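Local structure of putative calcium binding protein (Streptomyces coelicolor, 3AKB) at residues A[19-24]-A[70-75]; A[61-66]-A[83-88]; A[99-104]-A[149-154]. The protein binds calcium ions at EF-hand loops and probably takes part in calcium-mediated regulation in its bacterial host. The protein carries 2 engineered substitutions. All blocks are in the same frame, centred on the assembly; numbering follows the deposited sequence.

Contact 1. Residues A[19-24]-A[70-75]; sequences GHIDRS and QRITRE. With CA (calcium ion), chain H; CA (calcium ion), chain E; CA (calcium ion), chain F.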
loop_
_atom_site.group_PDB
_atom_site.type_symbol
_atom_site.label_atom_id
_atom_site.label_comp_id
_atom_site.label_asym_id
_atom_site.label_seq_id
_atom_site.Cartn_x
_atom_site.Cartn_y
_atom_site.Cartn_z
ATOM N N GLY A 19 15.201 -7.401 1.488
ATOM C CA GLY A 19 16.107 -6.245 1.522
ATOM C C GLY A 19 16.139 -5.349 0.309
ATOM O O GLY A 19 16.849 -4.336 0.273
ATOM N N HIS A 20 15.362 -5.710 -0.717
ATOM C CA HIS A 20 15.200 -4.815 -1.839
ATOM C C HIS A 20 13.776 -4.928 -2.341
ATOM O O HIS A 20 13.153 -5.969 -2.177
ATOM C CB HIS A 20 16.229 -5.115 -2.952
ATOM C CG HIS A 20 16.071 -6.455 -3.608
ATOM N ND1 HIS A 20 16.868 -7.537 -3.292
ATOM C CD2 HIS A 20 15.259 -6.865 -4.613
ATOM C CE1 HIS A 20 16.517 -8.573 -4.040
ATOM N NE2 HIS A 20 15.560 -8.184 -4.868
ATOM N N ILE A 21 13.279 -3.853 -2.938
ATOM C CA ILE A 21 11.906 -3.812 -3.448
ATOM C C ILE A 21 11.935 -4.149 -4.941
ATOM O O ILE A 21 12.688 -3.512 -5.700
ATOM C CB ILE A 21 11.279 -2.429 -3.218
ATOM C CG1 ILE A 21 11.349 -2.073 -1.719
ATOM C CG2 ILE A 21 9.826 -2.423 -3.706
ATOM C CD1 ILE A 21 11.267 -0.595 -1.414
ATOM N N ASP A 22 11.133 -5.154 -5.321
ATOM C CA ASP A 22 10.944 -5.645 -6.703
ATOM C C ASP A 22 9.481 -5.504 -7.098
ATOM O O ASP A 22 8.596 -5.395 -6.246
ATOM C CB ASP A 22 11.136 -7.184 -6.784
ATOM C CG ASP A 22 12.555 -7.630 -6.703
ATOM O OD1 ASP A 22 13.487 -7.006 -7.271
ATOM O OD2 ASP A 22 12.722 -8.675 -6.044
ATOM N N ARG A 23 9.215 -5.617 -8.402
ATOM C CA ARG A 23 7.829 -5.697 -8.848
ATOM C C ARG A 23 7.143 -6.858 -8.133
ATOM O O ARG A 23 5.978 -6.764 -7.807
ATOM C CB ARG A 23 7.718 -5.861 -10.360
ATOM C CG ARG A 23 6.291 -5.699 -10.861
ATOM C CD ARG A 23 6.207 -5.966 -12.335
ATOM N NE ARG A 23 6.235 -7.396 -12.595
ATOM C CZ ARG A 23 5.915 -7.944 -13.758
ATOM N NH1 ARG A 23 5.569 -7.171 -14.794
ATOM N NH2 ARG A 23 5.978 -9.259 -13.875
ATOM N N SER A 24 7.879 -7.938 -7.883
ATOM C CA SER A 24 7.294 -9.139 -7.274
ATOM C C SER A 24 6.812 -8.895 -5.842
ATOM O O SER A 24 5.893 -9.571 -5.365
ATOM C CB SER A 24 8.233 -10.329 -7.317
ATOM O OG SER A 24 9.409 -10.043 -6.612
ATOM N N GLN A 70 15.819 -2.106 -11.697
ATOM C CA GLN A 70 14.476 -2.594 -11.326
ATOM C C GLN A 70 14.456 -3.401 -10.014
ATOM O O GLN A 70 13.656 -4.328 -9.821
ATOM C CB GLN A 70 13.836 -3.322 -12.532
ATOM C CG GLN A 70 13.591 -2.350 -13.707
ATOM C CD GLN A 70 13.203 -3.029 -15.015
ATOM O OE1 GLN A 70 13.204 -4.257 -15.128
ATOM N NE2 GLN A 70 12.883 -2.211 -16.014
ATOM N N ARG A 71 15.391 -3.041 -9.133
ATOM C CA ARG A 71 15.423 -3.414 -7.722
ATOM C C ARG A 71 15.655 -2.089 -6.994
ATOM O O ARG A 71 16.491 -1.259 -7.423
ATOM C CB ARG A 71 16.585 -4.368 -7.395
ATOM C CG ARG A 71 16.480 -5.760 -8.015
ATOM C CD ARG A 71 17.642 -6.636 -7.571
ATOM N NE ARG A 71 18.854 -6.196 -8.234
ATOM C CZ ARG A 71 19.322 -6.748 -9.340
ATOM N NH1 ARG A 71 18.671 -7.776 -9.878
ATOM N NH2 ARG A 71 20.435 -6.286 -9.895
ATOM N N ILE A 72 14.902 -1.848 -5.929
ATOM C CA ILE A 72 15.156 -0.667 -5.101
ATOM C C ILE A 72 15.798 -1.143 -3.809
ATOM O O ILE A 72 15.157 -1.816 -3.000
ATOM C CB ILE A 72 13.851 0.074 -4.745
ATOM C CG1 ILE A 72 13.116 0.496 -6.025
ATOM C CG2 ILE A 72 14.156 1.284 -3.845
ATOM C CD1 ILE A 72 11.643 0.912 -5.790
ATOM N N THR A 73 17.079 -0.826 -3.628
ATOM C CA THR A 73 17.793 -1.221 -2.423
ATOM C C THR A 73 17.390 -0.363 -1.224
ATOM O O THR A 73 16.828 0.730 -1.396
ATOM C CB THR A 73 19.320 -1.123 -2.615
ATOM O OG1 THR A 73 19.665 0.225 -2.930
ATOM C CG2 THR A 73 19.789 -2.032 -3.724
ATOM N N ARG A 74 17.668 -0.883 -0.024
ATOM C CA ARG A 74 17.555 -0.101 1.199
ATOM C C ARG A 74 18.246 1.250 1.033
ATOM O O ARG A 74 17.656 2.292 1.326
ATOM C CB ARG A 74 18.172 -0.875 2.358
ATOM C CG ARG A 74 17.634 -0.499 3.739
ATOM C CD ARG A 74 18.162 -1.464 4.795
ATOM N NE ARG A 74 17.625 -2.817 4.641
ATOM C CZ ARG A 74 16.494 -3.245 5.193
ATOM N NH1 ARG A 74 15.758 -2.424 5.935
ATOM N NH2 ARG A 74 16.098 -4.499 5.001
ATOM N N GLU A 75 19.478 1.239 0.518
ATOM C CA GLU A 75 20.246 2.470 0.316
ATOM C C GLU A 75 19.555 3.462 -0.620
ATOM O O GLU A 75 19.463 4.657 -0.305
ATOM C CB GLU A 75 21.671 2.150 -0.158
ATOM C CG GLU A 75 22.701 3.255 0.076
ATOM C CD GLU A 75 22.983 3.539 1.552
ATOM O OE1 GLU A 75 22.449 2.835 2.437
ATOM O OE2 GLU A 75 23.749 4.486 1.828
HETATM CA CA CA H . 14.738 -9.381 -6.211
HETATM CA CA CA E . 11.653 -7.713 -1.648
HETATM CA CA CA F . 18.284 -0.080 -8.172
HETATM O O HOH W 1 19.312 -3.340 0.023
HETATM O O HOH W 2 14.321 -7.185 -9.972
HETATM O O HOH W 3 11.777 -9.079 -3.568
HETATM O O HOH W 4 11.280 -5.645 -10.391
HETATM O O HOH W 5 20.151 -1.382 -7.111
#

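Contact 2. Residues A[61-66]-A[83-88]; sequences AGIADR and KRLRDK. With CA (calcium ion), chain F.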
loop_
_atom_site.group_PDB
_atom_site.type_symbol
_atom_site.label_atom_id
_atom_site.label_comp_id
_atom_site.label_asym_id
_atom_site.label_seq_id
_atom_site.Cartn_x
_atom_site.Cartn_y
_atom_site.Cartn_z
ATOM N N ALA A 61 9.497 2.956 -8.371
ATOM C CA ALA A 61 10.733 2.755 -9.122
ATOM C C ALA A 61 11.164 4.062 -9.795
ATOM O O ALA A 61 12.363 4.380 -9.813
ATOM C CB ALA A 61 10.558 1.628 -10.152
ATOM N N GLY A 62 10.199 4.826 -10.324
ATOM C CA GLY A 62 10.506 6.116 -10.984
ATOM C C GLY A 62 11.185 7.107 -10.055
ATOM O O GLY A 62 12.070 7.888 -10.476
ATOM N N ILE A 63 10.797 7.076 -8.787
ATOM C CA ILE A 63 11.372 7.947 -7.760
ATOM C C ILE A 63 12.706 7.423 -7.218
ATOM O O ILE A 63 13.646 8.203 -7.036
ATOM C CB ILE A 63 10.377 8.139 -6.589
ATOM C CG1 ILE A 63 9.226 9.049 -7.038
ATOM C CG2 ILE A 63 11.080 8.666 -5.331
ATOM C CD1 ILE A 63 7.881 8.777 -6.332
ATOM N N ALA A 64 12.791 6.114 -6.989
ATOM C CA ALA A 64 13.837 5.512 -6.139
ATOM C C ALA A 64 14.881 4.643 -6.838
ATOM O O ALA A 64 16.000 4.490 -6.319
ATOM C CB ALA A 64 13.187 4.703 -5.013
ATOM N N ASP A 65 14.536 4.076 -7.988
ATOM C CA ASP A 65 15.432 3.136 -8.662
ATOM C C ASP A 65 16.407 3.905 -9.537
ATOM O O ASP A 65 16.242 3.965 -10.751
ATOM C CB ASP A 65 14.653 2.108 -9.504
ATOM C CG ASP A 65 15.555 1.113 -10.198
ATOM O OD1 ASP A 65 16.662 0.867 -9.709
ATOM O OD2 ASP A 65 15.147 0.565 -11.241
ATOM N N ARG A 66 17.446 4.451 -8.922
ATOM C CA ARG A 66 18.305 5.394 -9.638
ATOM C C ARG A 66 19.359 4.759 -10.563
ATOM O O ARG A 66 19.869 5.440 -11.458
ATOM C CB ARG A 66 18.873 6.467 -8.700
ATOM C CG ARG A 66 17.839 7.548 -8.289
ATOM C CD ARG A 66 17.234 8.279 -9.512
ATOM N NE ARG A 66 15.875 8.778 -9.264
ATOM C CZ ARG A 66 15.515 10.061 -9.323
ATOM N NH1 ARG A 66 16.405 10.999 -9.644
ATOM N NH2 ARG A 66 14.257 10.407 -9.079
ATOM N N LYS A 83 13.277 11.626 1.016
ATOM C CA LYS A 83 13.119 13.067 0.789
ATOM C C LYS A 83 12.112 13.344 -0.317
ATOM O O LYS A 83 11.206 14.159 -0.150
ATOM C CB LYS A 83 14.453 13.754 0.462
ATOM C CG LYS A 83 14.254 15.179 -0.086
ATOM C CD LYS A 83 15.540 15.993 -0.182
ATOM C CE LYS A 83 15.355 17.192 -1.124
ATOM N NZ LYS A 83 15.203 16.785 -2.574
ATOM N N ARG A 84 12.273 12.657 -1.445
ATOM C CA ARG A 84 11.374 12.839 -2.576
ATOM C C ARG A 84 9.918 12.538 -2.191
ATOM O O ARG A 84 9.008 13.271 -2.573
ATOM C CB ARG A 84 11.833 12.019 -3.788
ATOM C CG ARG A 84 13.183 12.458 -4.357
ATOM C CD ARG A 84 13.235 12.264 -5.868
ATOM N NE ARG A 84 14.590 12.032 -6.367
ATOM C CZ ARG A 84 15.440 12.988 -6.740
ATOM N NH1 ARG A 84 15.098 14.269 -6.666
ATOM N NH2 ARG A 84 16.646 12.660 -7.178
ATOM N N LEU A 85 9.693 11.473 -1.422
ATOM C CA LEU A 85 8.340 11.159 -0.953
ATOM C C LEU A 85 7.803 12.244 -0.028
ATOM O O LEU A 85 6.642 12.647 -0.156
ATOM C CB LEU A 85 8.298 9.809 -0.235
ATOM C CG LEU A 85 8.469 8.572 -1.117
ATOM C CD1 LEU A 85 8.505 7.330 -0.249
ATOM C CD2 LEU A 85 7.363 8.484 -2.160
ATOM N N ARG A 86 8.654 12.712 0.893
ATOM C CA ARG A 86 8.287 13.768 1.836
ATOM C C ARG A 86 7.973 15.076 1.109
ATOM O O ARG A 86 7.041 15.786 1.492
ATOM C CB ARG A 86 9.400 14.003 2.869
ATOM C CG ARG A 86 9.138 15.200 3.801
ATOM C CD ARG A 86 10.335 15.533 4.700
ATOM N NE ARG A 86 10.793 14.367 5.435
ATOM C CZ ARG A 86 12.012 13.845 5.350
ATOM N NH1 ARG A 86 12.952 14.399 4.581
ATOM N NH2 ARG A 86 12.298 12.771 6.051
ATOM N N ASP A 87 8.734 15.372 0.058
ATOM C CA ASP A 87 8.549 16.607 -0.713
ATOM C C ASP A 87 7.296 16.613 -1.595
ATOM O O ASP A 87 6.623 17.640 -1.694
ATOM C CB ASP A 87 9.796 16.935 -1.537
ATOM C CG ASP A 87 10.963 17.430 -0.686
ATOM O OD1 ASP A 87 10.806 17.633 0.538
ATOM O OD2 ASP A 87 12.048 17.615 -1.263
ATOM N N LYS A 88 6.977 15.475 -2.221
ATOM C CA LYS A 88 5.783 15.365 -3.079
ATOM C C LYS A 88 4.853 14.164 -2.723
ATOM O O LYS A 88 4.598 13.298 -3.574
ATOM C CB LYS A 88 6.166 15.368 -4.576
ATOM C CG LYS A 88 7.108 14.241 -5.018
ATOM C CD LYS A 88 7.400 14.294 -6.526
ATOM C CE LYS A 88 7.937 12.953 -7.062
ATOM N NZ LYS A 88 8.467 13.059 -8.468
HETATM CA CA CA F . 18.284 -0.080 -8.172
HETATM O O HOH W 6 15.840 9.128 -5.416
HETATM O O HOH W 5 20.151 -1.382 -7.111
#

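Contact 3. Residues A[99-104]-A[149-154]; sequences FLHAAL and VGETEI. With CA (calcium ion), chain I.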
loop_
_atom_site.group_PDB
_atom_site.type_symbol
_atom_site.label_atom_id
_atom_site.label_comp_id
_atom_site.label_asym_id
_atom_site.label_seq_id
_atom_site.Cartn_x
_atom_site.Cartn_y
_atom_site.Cartn_z
ATOM N N PHE A 99 -4.290 1.446 -7.469
ATOM C CA PHE A 99 -4.160 0.315 -6.546
ATOM C C PHE A 99 -5.163 0.420 -5.393
ATOM O O PHE A 99 -5.861 -0.540 -5.063
ATOM C CB PHE A 99 -2.741 0.224 -5.972
ATOM C CG PHE A 99 -2.577 -0.865 -4.933
ATOM C CD1 PHE A 99 -2.556 -2.205 -5.314
ATOM C CD2 PHE A 99 -2.450 -0.544 -3.581
ATOM C CE1 PHE A 99 -2.407 -3.220 -4.355
ATOM C CE2 PHE A 99 -2.292 -1.555 -2.624
ATOM C CZ PHE A 99 -2.268 -2.880 -3.015
ATOM N N LEU A 100 -5.217 1.585 -4.762
ATOM C CA LEU A 100 -6.099 1.754 -3.604
ATOM C C LEU A 100 -7.582 1.637 -3.980
ATOM O O LEU A 100 -8.373 1.036 -3.257
ATOM C CB LEU A 100 -5.788 3.073 -2.888
ATOM C CG LEU A 100 -4.365 3.185 -2.308
ATOM C CD1 LEU A 100 -4.100 4.629 -1.850
ATOM C CD2 LEU A 100 -4.149 2.223 -1.154
ATOM N N HIS A 101 -7.947 2.168 -5.142
ATOM C CA HIS A 101 -9.316 2.018 -5.628
ATOM C C HIS A 101 -9.669 0.553 -5.859
ATOM O O HIS A 101 -10.747 0.068 -5.473
ATOM C CB HIS A 101 -9.478 2.800 -6.922
ATOM C CG HIS A 101 -10.892 2.881 -7.409
ATOM N ND1 HIS A 101 -11.436 2.042 -8.364
ATOM C CD2 HIS A 101 -11.885 3.728 -7.050
ATOM C CE1 HIS A 101 -12.703 2.373 -8.558
ATOM N NE2 HIS A 101 -12.994 3.397 -7.782
ATOM N N ALA A 102 -8.742 -0.159 -6.501
ATOM C CA ALA A 102 -8.935 -1.591 -6.767
ATOM C C ALA A 102 -9.000 -2.431 -5.490
ATOM O O ALA A 102 -9.769 -3.403 -5.411
ATOM C CB ALA A 102 -7.833 -2.100 -7.700
ATOM N N ALA A 103 -8.213 -2.033 -4.489
ATOM C CA ALA A 103 -8.178 -2.712 -3.209
ATOM C C ALA A 103 -9.511 -2.527 -2.504
ATOM O O ALA A 103 -10.055 -3.472 -1.930
ATOM C CB ALA A 103 -7.022 -2.162 -2.351
ATOM N N LEU A 104 -10.073 -1.321 -2.559
ATOM C CA LEU A 104 -11.409 -1.135 -1.988
ATOM C C LEU A 104 -12.441 -2.045 -2.651
ATOM O O LEU A 104 -13.334 -2.581 -1.994
ATOM C CB LEU A 104 -11.866 0.328 -2.100
ATOM C CG LEU A 104 -11.114 1.231 -1.113
ATOM C CD1 LEU A 104 -11.263 2.677 -1.460
ATOM C CD2 LEU A 104 -11.593 1.053 0.348
ATOM N N VAL A 149 -14.679 2.506 5.637
ATOM C CA VAL A 149 -13.422 3.139 5.296
ATOM C C VAL A 149 -13.419 3.357 3.791
ATOM O O VAL A 149 -13.537 2.405 3.026
ATOM C CB VAL A 149 -12.233 2.231 5.726
ATOM C CG1 VAL A 149 -10.910 2.783 5.217
ATOM C CG2 VAL A 149 -12.213 2.071 7.238
ATOM N N GLY A 150 -13.333 4.617 3.362
ATOM C CA GLY A 150 -13.460 4.894 1.924
ATOM C C GLY A 150 -12.220 5.482 1.290
ATOM O O GLY A 150 -11.206 5.733 1.955
ATOM N N GLU A 151 -12.312 5.730 -0.002
ATOM C CA GLU A 151 -11.155 6.217 -0.745
ATOM C C GLU A 151 -10.683 7.575 -0.234
ATOM O O GLU A 151 -9.476 7.838 -0.211
ATOM C CB GLU A 151 -11.492 6.302 -2.237
ATOM C CG GLU A 151 -10.281 6.612 -3.168
ATOM C CD GLU A 151 -10.570 6.256 -4.611
ATOM O OE1 GLU A 151 -11.397 5.368 -4.844
ATOM O OE2 GLU A 151 -9.983 6.872 -5.509
ATOM N N THR A 152 -11.619 8.441 0.174
ATOM C CA THR A 152 -11.247 9.782 0.654
ATOM C C THR A 152 -10.557 9.716 2.014
ATOM O O THR A 152 -9.917 10.688 2.451
ATOM C CB THR A 152 -12.448 10.755 0.679
ATOM O OG1 THR A 152 -13.447 10.238 1.556
ATOM C CG2 THR A 152 -13.030 10.918 -0.717
ATOM N N GLU A 153 -10.671 8.570 2.681
ATOM C CA GLU A 153 -9.938 8.330 3.932
ATOM C C GLU A 153 -8.577 7.696 3.653
ATOM O O GLU A 153 -7.559 8.159 4.181
ATOM C CB GLU A 153 -10.780 7.501 4.922
ATOM C CG GLU A 153 -11.981 8.325 5.489
ATOM C CD GLU A 153 -13.053 7.522 6.206
ATOM O OE1 GLU A 153 -13.278 6.353 5.851
ATOM O OE2 GLU A 153 -13.728 8.058 7.136
ATOM N N ILE A 154 -8.532 6.666 2.803
ATOM C CA ILE A 154 -7.269 5.956 2.605
ATOM C C ILE A 154 -6.230 6.677 1.749
ATOM O O ILE A 154 -5.037 6.514 1.989
ATOM C CB ILE A 154 -7.455 4.483 2.158
ATOM C CG1 ILE A 154 -8.003 4.351 0.730
ATOM C CG2 ILE A 154 -8.358 3.734 3.122
ATOM C CD1 ILE A 154 -7.982 2.896 0.235
HETATM CA CA CA I . -15.513 6.416 7.371
HETATM O O HOH W 7 -16.588 7.082 5.496
#

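Contact 1. Residues A[19-24]-A[70-75]
Ile21 and Ile72 exchange a pair of backbone hydrogen bonds: Ile21 N donates to Ile72 O and Ile72 N to Ile21 O, each 2.8 Å long and close to straight. The same two oxygens receive CA-H...O contacts, Ile72 O from His20 CA at 3.2 Å and Ile21 O from Arg71 CA. Both isoleucine side chains stand on one face of this short antiparallel ribbon, Ile21 CB 3.9 Å from Ile72 CB. On the His20 side, the aliphatic part of Arg71 lies over one face of the imidazole. Arg71 CD is 3.9 Å from the ring centroid and 20° off its normal, a CH-pi contact, and the bend at chi3 carries NE away from the ring. Arg71 CG also packs beside Asp22 OD1, at 3.3 Å. The pairing is the EF-hand beta-scaffold, in which the two calcium loops of an EF-hand pair join through a short strand each: His20 O binds one calcium with Asp14, Asp16, Asn18 and Asp25, and Arg71 O binds another with Asp65, Asp67, Asp69 and Glu76. A third calcium is held by His20 NE2 at 2.0 Å and Asp22 OD2 at 2.1 Å. His20 reaches it with CG in the crowded position between backbone N and carbonyl carbon (chi1 65°). Farther out, one water donates to both Asp22 OD1 and Gln70 O, and another links Gly19 O to Arg74 N. Phe10 and Phe13 pack against Ile21, while Trp57, Leu60 and Ala64 pack against Ile72.

Contact 2. Residues A[61-66]-A[83-88]
The guanidinium groups of Arg66 and Arg84 arrive from opposite directions and lie nearly parallel, their planes 9° apart. Arg84 NE sits over a face of the Arg66 group, 3.2 Å from Arg66 NH2, and Arg84 NH2 is 3.0 Å from Arg66 NH1; all four are donors, so no hydrogen bond joins the two like charges. A water lies over the same face of the Arg66 group, offset toward its rim; it donates to Ile63 O at 2.9 Å and weakly accepts from Arg84 NE. Ile63 O lies at the edge of the Arg84 group, near its plane, and accepts two weak bonds from Arg66, from NE and NH2. Beneath the arginines, Ile63 CG2 meets Arg84 CB at 3.8 Å, Ile63 CD1 meets Leu85 CD2 at 4.2 Å, and Lys88 CE passes Ile63 CG1; Phe92 of helix 89-107 touches both Ile63 and Leu85. Trading Arg84 for an alanine would probably open a gap over the Arg66 guanidinium, leaving it freer to turn and the water without its weak arginine bond. The contact packs two C-terminal helix ends together: helix 44-64, ending just before calcium ligand Asp65, enters and helix 74-87 leaves one EF-hand loop.

Contact 3. Residues A[99-104]-A[149-154]
The methyl ends of Leu104 and Ile154 meet head-on, Leu104 CD1 lying 3.7 Å from Ile154 CD1, in the tightly packed part of the contact. The Leu104 methyls also press on the start of helix 151-161: CD1 comes within 3.5 Å of Glu151 N and touches Glu151 CB, while CD2 lies 3.6 Å from Val149 O. Leu100 runs antiparallel alongside Ile154, its CB 3.8 Å from Ile154 CD1, so that both leucines touch this one methyl. A chi1 of 69° tucks Ile154 CG1 over the backbone and sends CD1 toward the leucines. Val155 and Phe158 of helix 151-161 continue the apolar layer along Leu100. The other side is looser and more polar. There the extended Glu151 chain runs toward exposed His101, where the modelled approach is doubtful; Glu151 OE2 instead forms a salt bridge with Arg97 NH1. Behind the apolar patch, Gly150 at the N-cap gives its N-H to Glu153 OE1 (3.0 Å), on the anti side of the carboxylate, while Gly150 O accepts from Glu153 N and Ile154 N. The two Glu153 oxygens meanwhile bind calcium, OE2 at 2.4 Å and OE1 at 2.7 Å, with Asp142, Asp144 and Asp146 and the backbone O of Lys148 completing the protein ligands. This bidentate glutamate in the twelfth and last loop position is the signature of a canonical EF-hand calcium site. Helix 89-107, which leads into the calcium loop beginning at Asp108, packs on the start of the helix leaving the loop Asp142 to Glu153, so the contact joins two EF-hands.

Contacts 1 and 2 are neighbours, their centres about 13 Å apart, and their segments alternate along the chain: 19-24, 61-66, 70-75, 83-88. Both use helix 74-87 and share one calcium, bound by Asp65 OD1 in one and Arg71 O in the other; Gln70 N also probably bonds to Asp65 OD2. The strand pairing between calcium loops and the helix packing are therefore tied together at that ion. Contact 3 follows later in the chain, on the far side of its centre from contact 1, about 25 Å away between centres, and about 22 Å between centres from contact 2. Helix 89-107, directly after helix 74-87, leads across to it, spacing the calcium sites over opposite ends of a mostly helical protein.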